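Local coordinates for cytochrome c2 (Rhodobacter capsulatus, PDB 1VYD), which carries electrons on a covalently bound heme c, serving as donor to the photo-oxidized bacteriochlorophyll of purple photosynthetic bacteria, at residues Thr68-Gly80 with Thr94-Ala108. The protein carries 1 engineered substitution. Residues are numbered along the deposited sequence; the frame is centred on the assembly and turned at random.
Engineered in segment 94-108: Glu95 (natural residue Gly). With HEM (protoporphyrin IX containing Fe), chain C.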
ATOM      1  N   THR A  68      -8.326  -3.089  -0.971  1.00 33.04           N
ATOM      2  CA  THR A  68      -9.419  -2.674  -0.104  1.00 33.99           C
ATOM      3  C   THR A  68      -8.714  -2.354   1.210  1.00 35.99           C
ATOM      4  O   THR A  68      -7.542  -2.758   1.352  1.00 39.31           O
ATOM      5  CB  THR A  68     -10.461  -3.795   0.101  1.00 34.78           C
ATOM      6  OG1 THR A  68      -9.876  -4.955   0.701  1.00 34.66           O
ATOM      7  CG2 THR A  68     -11.082  -4.216  -1.222  1.00 34.75           C
ATOM      8  N   GLU A  69      -9.320  -1.703   2.169  1.00 38.06           N
ATOM      9  CA  GLU A  69      -8.732  -1.412   3.464  1.00 38.90           C
ATOM     10  C   GLU A  69      -8.311  -2.670   4.208  1.00 39.13           C
ATOM     11  O   GLU A  69      -7.228  -2.686   4.815  1.00 40.90           O
ATOM     12  CB  GLU A  69      -9.754  -0.691   4.347  1.00 39.40           C
ATOM     13  CG  GLU A  69      -9.940   0.756   3.866  1.00 39.55           C
ATOM     14  CD  GLU A  69     -10.878   1.474   4.833  1.00 41.39           C
ATOM     15  OE1 GLU A  69     -10.694   1.420   6.069  1.00 41.50           O
ATOM     16  OE2 GLU A  69     -11.853   2.051   4.300  1.00 42.52           O
ATOM     17  N   GLU A  70      -9.180  -3.675   4.170  1.00 39.38           N
ATOM     18  CA  GLU A  70      -8.947  -4.958   4.827  1.00 38.61           C
ATOM     19  C   GLU A  70      -7.777  -5.652   4.172  1.00 37.04           C
ATOM     20  O   GLU A  70      -6.969  -6.198   4.918  1.00 41.18           O
ATOM     21  CB  GLU A  70     -10.224  -5.831   4.703  1.00 44.46           C
ATOM     22  CG  GLU A  70     -10.147  -7.129   5.479  1.00 53.35           C
ATOM     23  CD  GLU A  70     -11.320  -8.067   5.275  1.00 59.50           C
ATOM     24  OE1 GLU A  70     -11.764  -8.318   4.112  1.00 61.74           O
ATOM     25  OE2 GLU A  70     -11.789  -8.663   6.295  1.00 62.54           O
ATOM     26  N   ASP A  71      -7.646  -5.715   2.842  1.00 32.55           N
ATOM     27  CA  ASP A  71      -6.440  -6.245   2.253  1.00 32.50           C
ATOM     28  C   ASP A  71      -5.225  -5.351   2.549  1.00 30.56           C
ATOM     29  O   ASP A  71      -4.125  -5.868   2.636  1.00 30.56           O
ATOM     30  CB  ASP A  71      -6.525  -6.469   0.738  1.00 34.66           C
ATOM     31  CG  ASP A  71      -7.705  -7.374   0.417  1.00 38.68           C
ATOM     32  OD1 ASP A  71      -8.608  -6.990  -0.356  1.00 42.20           O
ATOM     33  OD2 ASP A  71      -7.679  -8.487   0.964  1.00 38.52           O
ATOM     34  N   ILE A  72      -5.304  -4.038   2.631  1.00 29.78           N
ATOM     35  CA  ILE A  72      -4.107  -3.265   2.959  1.00 31.65           C
ATOM     36  C   ILE A  72      -3.612  -3.622   4.354  1.00 32.76           C
ATOM     37  O   ILE A  72      -2.411  -3.891   4.547  1.00 31.08           O
ATOM     38  CB  ILE A  72      -4.381  -1.743   2.831  1.00 30.49           C
ATOM     39  CG1 ILE A  72      -4.589  -1.502   1.312  1.00 29.01           C
ATOM     40  CG2 ILE A  72      -3.194  -0.975   3.404  1.00 27.16           C
ATOM     41  CD1 ILE A  72      -4.932  -0.074   0.982  1.00 30.98           C
ATOM     42  N   ALA A  73      -4.563  -3.623   5.320  1.00 34.37           N
ATOM     43  CA  ALA A  73      -4.296  -4.034   6.701  1.00 36.40           C
ATOM     44  C   ALA A  73      -3.599  -5.375   6.812  1.00 36.07           C
ATOM     45  O   ALA A  73      -2.715  -5.488   7.657  1.00 38.01           O
ATOM     46  CB  ALA A  73      -5.604  -4.310   7.495  1.00 37.66           C
ATOM     47  N   THR A  74      -3.969  -6.374   6.009  1.00 34.76           N
ATOM     48  CA  THR A  74      -3.272  -7.678   6.127  1.00 33.67           C
ATOM     49  C   THR A  74      -1.956  -7.661   5.391  1.00 33.51           C
ATOM     50  O   THR A  74      -0.994  -8.356   5.725  1.00 31.42           O
ATOM     51  CB  THR A  74      -4.128  -8.796   5.482  1.00 34.97           C
ATOM     52  OG1 THR A  74      -5.433  -8.880   6.105  1.00 37.36           O
ATOM     53  CG2 THR A  74      -3.468 -10.146   5.623  1.00 35.84           C
ATOM     54  N   TYR A  75      -1.910  -6.987   4.217  1.00 33.94           N
ATOM     55  CA  TYR A  75      -0.668  -7.017   3.415  1.00 31.35           C
ATOM     56  C   TYR A  75       0.495  -6.382   4.158  1.00 31.59           C
ATOM     57  O   TYR A  75       1.607  -6.861   4.106  1.00 33.08           O
ATOM     58  CB  TYR A  75      -0.858  -6.225   2.135  1.00 28.60           C
ATOM     59  CG  TYR A  75       0.405  -5.807   1.394  1.00 28.45           C
ATOM     60  CD1 TYR A  75       1.153  -6.686   0.606  1.00 27.13           C
ATOM     61  CD2 TYR A  75       0.793  -4.470   1.408  1.00 27.35           C
ATOM     62  CE1 TYR A  75       2.197  -6.253  -0.190  1.00 25.66           C
ATOM     63  CE2 TYR A  75       1.807  -4.007   0.607  1.00 26.46           C
ATOM     64  CZ  TYR A  75       2.532  -4.922  -0.150  1.00 28.79           C
ATOM     65  OH  TYR A  75       3.568  -4.439  -0.942  1.00 29.81           O
ATOM     66  N   VAL A  76       0.289  -5.296   4.835  1.00 32.03           N
ATOM     67  CA  VAL A  76       1.240  -4.438   5.587  1.00 33.30           C
ATOM     68  C   VAL A  76       1.784  -5.168   6.793  1.00 34.56           C
ATOM     69  O   VAL A  76       2.941  -5.034   7.187  1.00 32.14           O
ATOM     70  CB  VAL A  76       0.337  -3.187   5.769  1.00 33.92           C
ATOM     71  CG1 VAL A  76      -0.079  -2.789   7.169  1.00 33.74           C
ATOM     72  CG2 VAL A  76       0.751  -1.988   4.965  1.00 35.38           C
ATOM     73  N   LYS A  77       1.095  -6.130   7.417  1.00 37.03           N
ATOM     74  CA  LYS A  77       1.601  -6.967   8.496  1.00 38.17           C
ATOM     75  C   LYS A  77       2.645  -7.931   7.945  1.00 37.25           C
ATOM     76  O   LYS A  77       3.605  -8.258   8.671  1.00 37.41           O
ATOM     77  CB  LYS A  77       0.569  -7.858   9.195  1.00 41.45           C
ATOM     78  CG  LYS A  77      -0.398  -7.162  10.097  1.00 42.78           C
ATOM     79  CD  LYS A  77      -1.780  -7.805  10.039  1.00 47.45           C
ATOM     80  CE  LYS A  77      -2.579  -7.361  11.262  1.00 50.69           C
ATOM     81  NZ  LYS A  77      -3.840  -6.630  10.880  1.00 54.23           N
ATOM     82  N   ASP A  78       2.476  -8.380   6.700  1.00 36.70           N
ATOM     83  CA  ASP A  78       3.542  -9.269   6.181  1.00 37.70           C
ATOM     84  C   ASP A  78       3.352  -9.384   4.690  1.00 37.50           C
ATOM     85  O   ASP A  78       2.556 -10.205   4.211  1.00 40.84           O
ATOM     86  CB  ASP A  78       3.460 -10.641   6.869  1.00 40.61           C
ATOM     87  CG  ASP A  78       4.621 -11.523   6.543  1.00 43.84           C
ATOM     88  OD1 ASP A  78       4.943 -12.261   7.496  1.00 48.08           O
ATOM     89  OD2 ASP A  78       5.321 -11.540   5.498  1.00 47.36           O
ATOM     90  N   PRO A  79       3.943  -8.465   3.950  1.00 38.41           N
ATOM     91  CA  PRO A  79       3.735  -8.331   2.522  1.00 36.30           C
ATOM     92  C   PRO A  79       4.106  -9.565   1.772  1.00 37.81           C
ATOM     93  O   PRO A  79       3.366  -9.981   0.863  1.00 40.95           O
ATOM     94  CB  PRO A  79       4.529  -7.095   2.119  1.00 38.33           C
ATOM     95  CG  PRO A  79       5.019  -6.424   3.367  1.00 39.26           C
ATOM     96  CD  PRO A  79       4.885  -7.416   4.483  1.00 39.17           C
ATOM     97  N   GLY A  80       5.224 -10.226   2.034  1.00 38.60           N
ATOM     98  CA  GLY A  80       5.622 -11.446   1.318  1.00 36.45           C
ATOM     99  C   GLY A  80       4.662 -12.565   1.675  1.00 37.66           C
ATOM    100  O   GLY A  80       4.212 -13.300   0.779  1.00 39.22           O
ATOM    101  N   THR A  94       8.377  -9.825  -2.634  1.00 42.54           N
ATOM    102  CA  THR A  94       8.034  -8.442  -2.479  1.00 42.49           C
ATOM    103  C   THR A  94       9.254  -7.542  -2.256  1.00 41.76           C
ATOM    104  O   THR A  94      10.198  -7.909  -1.577  1.00 40.09           O
ATOM    105  CB  THR A  94       7.105  -8.245  -1.242  1.00 43.65           C
ATOM    106  OG1 THR A  94       6.979  -6.831  -0.988  1.00 44.09           O
ATOM    107  CG2 THR A  94       7.844  -8.866  -0.078  1.00 44.19           C
ATOM    108  N   GLU A  95       9.201  -6.301  -2.739  1.00 41.31           N
ATOM    109  CA  GLU A  95      10.283  -5.351  -2.560  1.00 42.04           C
ATOM    110  C   GLU A  95      10.029  -4.544  -1.288  1.00 40.64           C
ATOM    111  O   GLU A  95      10.809  -3.655  -0.941  1.00 42.77           O
ATOM    112  CB  GLU A  95      10.442  -4.305  -3.640  1.00 44.77           C
ATOM    113  CG  GLU A  95      10.989  -4.755  -4.951  1.00 51.73           C
ATOM    114  CD  GLU A  95      12.504  -4.848  -4.981  1.00 54.93           C
ATOM    115  OE1 GLU A  95      13.105  -5.418  -4.043  1.00 55.22           O
ATOM    116  OE2 GLU A  95      13.077  -4.343  -5.986  1.00 57.84           O
ATOM    117  N   MET A  96       8.818  -4.608  -0.781  1.00 40.19           N
ATOM    118  CA  MET A  96       8.499  -3.769   0.390  1.00 39.48           C
ATOM    119  C   MET A  96       9.064  -4.538   1.591  1.00 40.86           C
ATOM    120  O   MET A  96       8.469  -5.488   2.021  1.00 38.36           O
ATOM    121  CB  MET A  96       7.010  -3.534   0.462  1.00 34.77           C
ATOM    122  CG  MET A  96       6.683  -2.876   1.839  1.00 32.29           C
ATOM    123  SD  MET A  96       4.982  -2.319   1.661  1.00 30.98           S
ATOM    124  CE  MET A  96       4.441  -2.448   3.364  1.00 31.56           C
ATOM    125  N   ALA A  97      10.249  -4.214   2.074  1.00 45.68           N
ATOM    126  CA  ALA A  97      10.802  -4.976   3.211  1.00 48.93           C
ATOM    127  C   ALA A  97      10.611  -4.176   4.510  1.00 48.14           C
ATOM    128  O   ALA A  97      11.495  -3.458   5.011  1.00 50.24           O
ATOM    129  CB  ALA A  97      12.296  -5.227   3.041  1.00 50.01           C
ATOM    130  N   PHE A  98       9.415  -4.333   5.043  1.00 43.67           N
ATOM    131  CA  PHE A  98       8.994  -3.688   6.263  1.00 38.39           C
ATOM    132  C   PHE A  98       7.644  -4.377   6.564  1.00 38.25           C
ATOM    133  O   PHE A  98       6.870  -4.523   5.615  1.00 33.98           O
ATOM    134  CB  PHE A  98       8.682  -2.184   6.101  1.00 36.77           C
ATOM    135  CG  PHE A  98       8.116  -1.675   7.386  1.00 34.31           C
ATOM    136  CD1 PHE A  98       8.952  -1.624   8.496  1.00 33.29           C
ATOM    137  CD2 PHE A  98       6.804  -1.325   7.522  1.00 33.95           C
ATOM    138  CE1 PHE A  98       8.476  -1.157   9.693  1.00 34.71           C
ATOM    139  CE2 PHE A  98       6.307  -0.837   8.706  1.00 33.85           C
ATOM    140  CZ  PHE A  98       7.142  -0.758   9.807  1.00 34.83           C
ATOM    141  N   LYS A  99       7.537  -4.775   7.826  1.00 38.35           N
ATOM    142  CA  LYS A  99       6.327  -5.450   8.277  1.00 39.62           C
ATOM    143  C   LYS A  99       5.836  -4.577   9.427  1.00 39.61           C
ATOM    144  O   LYS A  99       6.676  -4.215  10.300  1.00 42.33           O
ATOM    145  CB  LYS A  99       6.615  -6.875   8.733  1.00 42.99           C
ATOM    146  CG  LYS A  99       7.670  -7.707   8.049  1.00 45.57           C
ATOM    147  CD  LYS A  99       7.867  -9.150   8.548  1.00 51.17           C
ATOM    148  CE  LYS A  99       9.316  -9.573   8.861  1.00 56.34           C
ATOM    149  NZ  LYS A  99       9.459 -10.660   9.923  1.00 56.66           N
ATOM    150  N   LEU A 100       4.591  -4.208   9.429  1.00 36.04           N
ATOM    151  CA  LEU A 100       3.994  -3.360  10.451  1.00 36.98           C
ATOM    152  C   LEU A 100       3.459  -4.324  11.513  1.00 36.45           C
ATOM    153  O   LEU A 100       2.613  -5.197  11.247  1.00 37.43           O
ATOM    154  CB  LEU A 100       2.901  -2.472   9.842  1.00 33.89           C
ATOM    155  CG  LEU A 100       2.033  -1.660  10.798  1.00 36.40           C
ATOM    156  CD1 LEU A 100       2.823  -0.519  11.444  1.00 34.82           C
ATOM    157  CD2 LEU A 100       0.796  -1.116  10.073  1.00 35.20           C
ATOM    158  N   ALA A 101       3.835  -4.152  12.749  1.00 36.43           N
ATOM    159  CA  ALA A 101       3.465  -5.116  13.802  1.00 38.26           C
ATOM    160  C   ALA A 101       2.031  -4.896  14.217  1.00 37.10           C
ATOM    161  O   ALA A 101       1.318  -5.877  14.272  1.00 36.67           O
ATOM    162  CB  ALA A 101       4.342  -5.058  15.057  1.00 38.45           C
ATOM    163  N   LYS A 102       1.662  -3.623  14.326  1.00 37.93           N
ATOM    164  CA  LYS A 102       0.240  -3.349  14.701  1.00 38.71           C
ATOM    165  C   LYS A 102      -0.113  -2.034  14.010  1.00 38.34           C
ATOM    166  O   LYS A 102       0.760  -1.228  13.684  1.00 37.54           O
ATOM    167  CB  LYS A 102       0.207  -3.361  16.222  1.00 41.59           C
ATOM    168  CG  LYS A 102      -0.550  -2.397  17.052  1.00 45.62           C
ATOM    169  CD  LYS A 102       0.180  -1.725  18.210  1.00 46.18           C
ATOM    170  CE  LYS A 102      -0.198  -0.251  18.196  1.00 46.87           C
ATOM    171  NZ  LYS A 102       0.799   0.733  18.743  1.00 46.12           N
ATOM    172  N   GLY A 103      -1.383  -1.716  13.823  1.00 38.99           N
ATOM    173  CA  GLY A 103      -1.895  -0.512  13.271  1.00 39.69           C
ATOM    174  C   GLY A 103      -2.374  -0.571  11.823  1.00 41.39           C
ATOM    175  O   GLY A 103      -2.846   0.481  11.361  1.00 40.44           O
ATOM    176  N   GLY A 104      -2.469  -1.764  11.232  1.00 40.60           N
ATOM    177  CA  GLY A 104      -2.836  -2.016   9.865  1.00 39.12           C
ATOM    178  C   GLY A 104      -4.160  -1.423   9.424  1.00 40.70           C
ATOM    179  O   GLY A 104      -4.240  -0.732   8.378  1.00 40.87           O
ATOM    180  N   GLU A 105      -5.163  -1.658  10.238  1.00 38.25           N
ATOM    181  CA  GLU A 105      -6.520  -1.250  10.049  1.00 42.63           C
ATOM    182  C   GLU A 105      -6.617   0.266  10.105  1.00 40.02           C
ATOM    183  O   GLU A 105      -7.384   0.828   9.345  1.00 39.50           O
ATOM    184  CB  GLU A 105      -7.460  -1.798  11.129  1.00 48.81           C
ATOM    185  CG  GLU A 105      -8.504  -2.792  10.647  1.00 57.00           C
ATOM    186  CD  GLU A 105      -9.368  -3.293  11.808  1.00 63.13           C
ATOM    187  OE1 GLU A 105      -8.881  -3.484  12.959  1.00 66.13           O
ATOM    188  OE2 GLU A 105     -10.594  -3.484  11.612  1.00 65.57           O
ATOM    189  N   ASP A 106      -5.876   0.864  11.027  1.00 38.64           N
ATOM    190  CA  ASP A 106      -5.945   2.314  11.196  1.00 36.51           C
ATOM    191  C   ASP A 106      -5.275   3.030  10.044  1.00 36.11           C
ATOM    192  O   ASP A 106      -5.827   4.019   9.556  1.00 34.83           O
ATOM    193  CB  ASP A 106      -5.316   2.668  12.556  1.00 38.36           C
ATOM    194  CG  ASP A 106      -6.116   2.097  13.730  1.00 40.79           C
ATOM    195  OD1 ASP A 106      -5.498   1.852  14.795  1.00 41.69           O
ATOM    196  OD2 ASP A 106      -7.349   1.902  13.578  1.00 41.31           O
ATOM    197  N   VAL A 107      -4.085   2.570   9.607  1.00 33.16           N
ATOM    198  CA  VAL A 107      -3.423   3.116   8.457  1.00 32.29           C
ATOM    199  C   VAL A 107      -4.301   2.959   7.200  1.00 31.11           C
ATOM    200  O   VAL A 107      -4.439   3.858   6.370  1.00 28.25           O
ATOM    201  CB  VAL A 107      -2.050   2.455   8.171  1.00 35.14           C
ATOM    202  CG1 VAL A 107      -1.298   3.334   7.126  1.00 38.07           C
ATOM    203  CG2 VAL A 107      -1.162   2.445   9.400  1.00 35.34           C
ATOM    204  N   ALA A 108      -4.936   1.807   7.016  1.00 30.84           N
ATOM    205  CA  ALA A 108      -5.846   1.493   5.958  1.00 31.24           C
ATOM    206  C   ALA A 108      -7.040   2.434   5.879  1.00 31.75           C
ATOM    207  O   ALA A 108      -7.271   2.961   4.772  1.00 32.97           O
ATOM    208  CB  ALA A 108      -6.399   0.077   6.038  1.00 32.44           C
TER
HETATM  209  CHA HEM C1117       4.101  -1.203  -2.086  1.00 25.42           C
HETATM  210  CHB HEM C1117       1.522   0.378   1.734  1.00 23.55           C
HETATM  211  CHC HEM C1117       5.657   0.872   4.269  1.00 22.83           C
HETATM  212  CHD HEM C1117       8.212   0.111   0.187  1.00 23.53           C
HETATM  213  C1A HEM C1117       3.062  -0.886  -1.218  1.00 23.79           C
HETATM  214  C2A HEM C1117       1.648  -0.996  -1.511  1.00 24.74           C
HETATM  215  C3A HEM C1117       0.984  -0.579  -0.454  1.00 23.13           C
HETATM  216  C4A HEM C1117       1.938  -0.193   0.540  1.00 23.40           C
HETATM  217  CMA HEM C1117      -0.513  -0.421  -0.098  1.00 27.42           C
HETATM  218  CAA HEM C1117       1.110  -1.524  -2.886  1.00 23.06           C
HETATM  219  CBA HEM C1117       0.913  -0.349  -3.815  1.00 23.66           C
HETATM  220  CGA HEM C1117       0.397  -0.600  -5.215  1.00 25.21           C
HETATM  221  O1A HEM C1117       0.070  -1.769  -5.573  1.00 26.00           O
HETATM  222  O2A HEM C1117       0.489   0.408  -5.957  1.00 23.17           O
HETATM  223  C1B HEM C1117       2.469   0.637   2.706  1.00 21.50           C
HETATM  224  C2B HEM C1117       2.115   1.040   4.045  1.00 23.67           C
HETATM  225  C3B HEM C1117       3.266   1.124   4.725  1.00 23.50           C
HETATM  226  C4B HEM C1117       4.356   0.852   3.847  1.00 22.22           C
HETATM  227  CMB HEM C1117       0.653   1.332   4.528  1.00 21.52           C
HETATM  228  CAB HEM C1117       3.483   1.399   6.235  1.00 23.40           C
HETATM  229  CBB HEM C1117       2.780   0.644   7.159  1.00 24.22           C
HETATM  230  C1C HEM C1117       6.691   0.711   3.354  1.00 24.27           C
HETATM  231  C2C HEM C1117       8.097   0.914   3.680  1.00 22.05           C
HETATM  232  C3C HEM C1117       8.788   0.682   2.583  1.00 24.33           C
HETATM  233  C4C HEM C1117       7.863   0.352   1.512  1.00 25.14           C
HETATM  234  CMC HEM C1117       8.540   1.364   5.084  1.00 21.81           C
HETATM  235  CAC HEM C1117      10.315   0.622   2.362  1.00 28.10           C
HETATM  236  CBC HEM C1117      11.205   0.216   3.325  1.00 29.21           C
HETATM  237  C1D HEM C1117       7.303  -0.269  -0.783  1.00 22.26           C
HETATM  238  C2D HEM C1117       7.673  -0.788  -2.074  1.00 21.39           C
HETATM  239  C3D HEM C1117       6.537  -1.148  -2.700  1.00 22.27           C
HETATM  240  C4D HEM C1117       5.432  -0.928  -1.797  1.00 25.18           C
HETATM  241  CMD HEM C1117       9.126  -0.824  -2.573  1.00 21.32           C
HETATM  242  CAD HEM C1117       6.348  -1.808  -4.064  1.00 24.71           C
HETATM  243  CBD HEM C1117       6.225  -3.352  -3.795  1.00 27.00           C
HETATM  244  CGD HEM C1117       6.734  -4.262  -4.876  1.00 30.22           C
HETATM  245  O1D HEM C1117       6.849  -5.452  -4.490  1.00 32.31           O
HETATM  246  O2D HEM C1117       7.168  -3.818  -5.986  1.00 30.83           O
HETATM  247  NA  HEM C1117       3.202  -0.391   0.035  1.00 22.97           N
HETATM  248  NB  HEM C1117       3.824   0.577   2.590  1.00 21.55           N
HETATM  249  NC  HEM C1117       6.571   0.356   2.028  1.00 24.22           N
HETATM  250  ND  HEM C1117       5.928  -0.391  -0.612  1.00 22.25           N
HETATM  251 FE   HEM C1117       4.889   0.022   1.009  1.00 25.71          FE
HETATM  252  O   HOH W   1      -9.312  -0.036   8.069  1.00 52.45           O
HETATM  253  O   HOH W   2       5.150  -5.776  -2.260  1.00 50.25           O
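Met96 and Tyr75 meet over the heme on the sixth-ligand side of this class I cytochrome c fold, where the methionine loop runs past helix 69-77. Met96 SD binds heme FE at 2.4 Å, across from His17 NE2. With CG anti to the backbone N (chi1 170°) and the chain extended, the thioether reaches inward from the loop, and its CE is packed among Tyr75 CE2, Val76 CG2 and Pro79 CG. The Tyr75 ring makes an oblique Met-aromatic contact, with Tyr75 OH 3.6 Å from Met96 SD. That hydroxyl and Thr94 OG1 share a water, which lies in the plane of the tyrosine ring and donates to heme propionate O1D. Thr94 OG1 also accepts from Met96 N at 2.9 Å, an ST turn just before the ligand, while Thr94 CG2 rests on Gly80 N. A valine in place of Thr94 would remove the oxygen that Met96 N and the water use, and would probably leave the turn that presents the sulfur less firmly set. The engineered Glu95 gives its backbone N to O1D. Farther along, Leu100 N donates to Val76 O (2.9 Å), and Val76 CG1 presses tightly on Leu100 CD2. Beyond, helix 104-108 crosses helix 69-77 at 131°, with axes 7.8 Å apart at closest approach. Gly104, with no side chain, lets its backbone lie against Ala73, whose CA is 3.7 Å from Gly104 O. At the start of helix 69-77 Ala108 CB sits 3.1 Å from Glu69 O, and a water bridges Glu69 OE1 to Glu105 O.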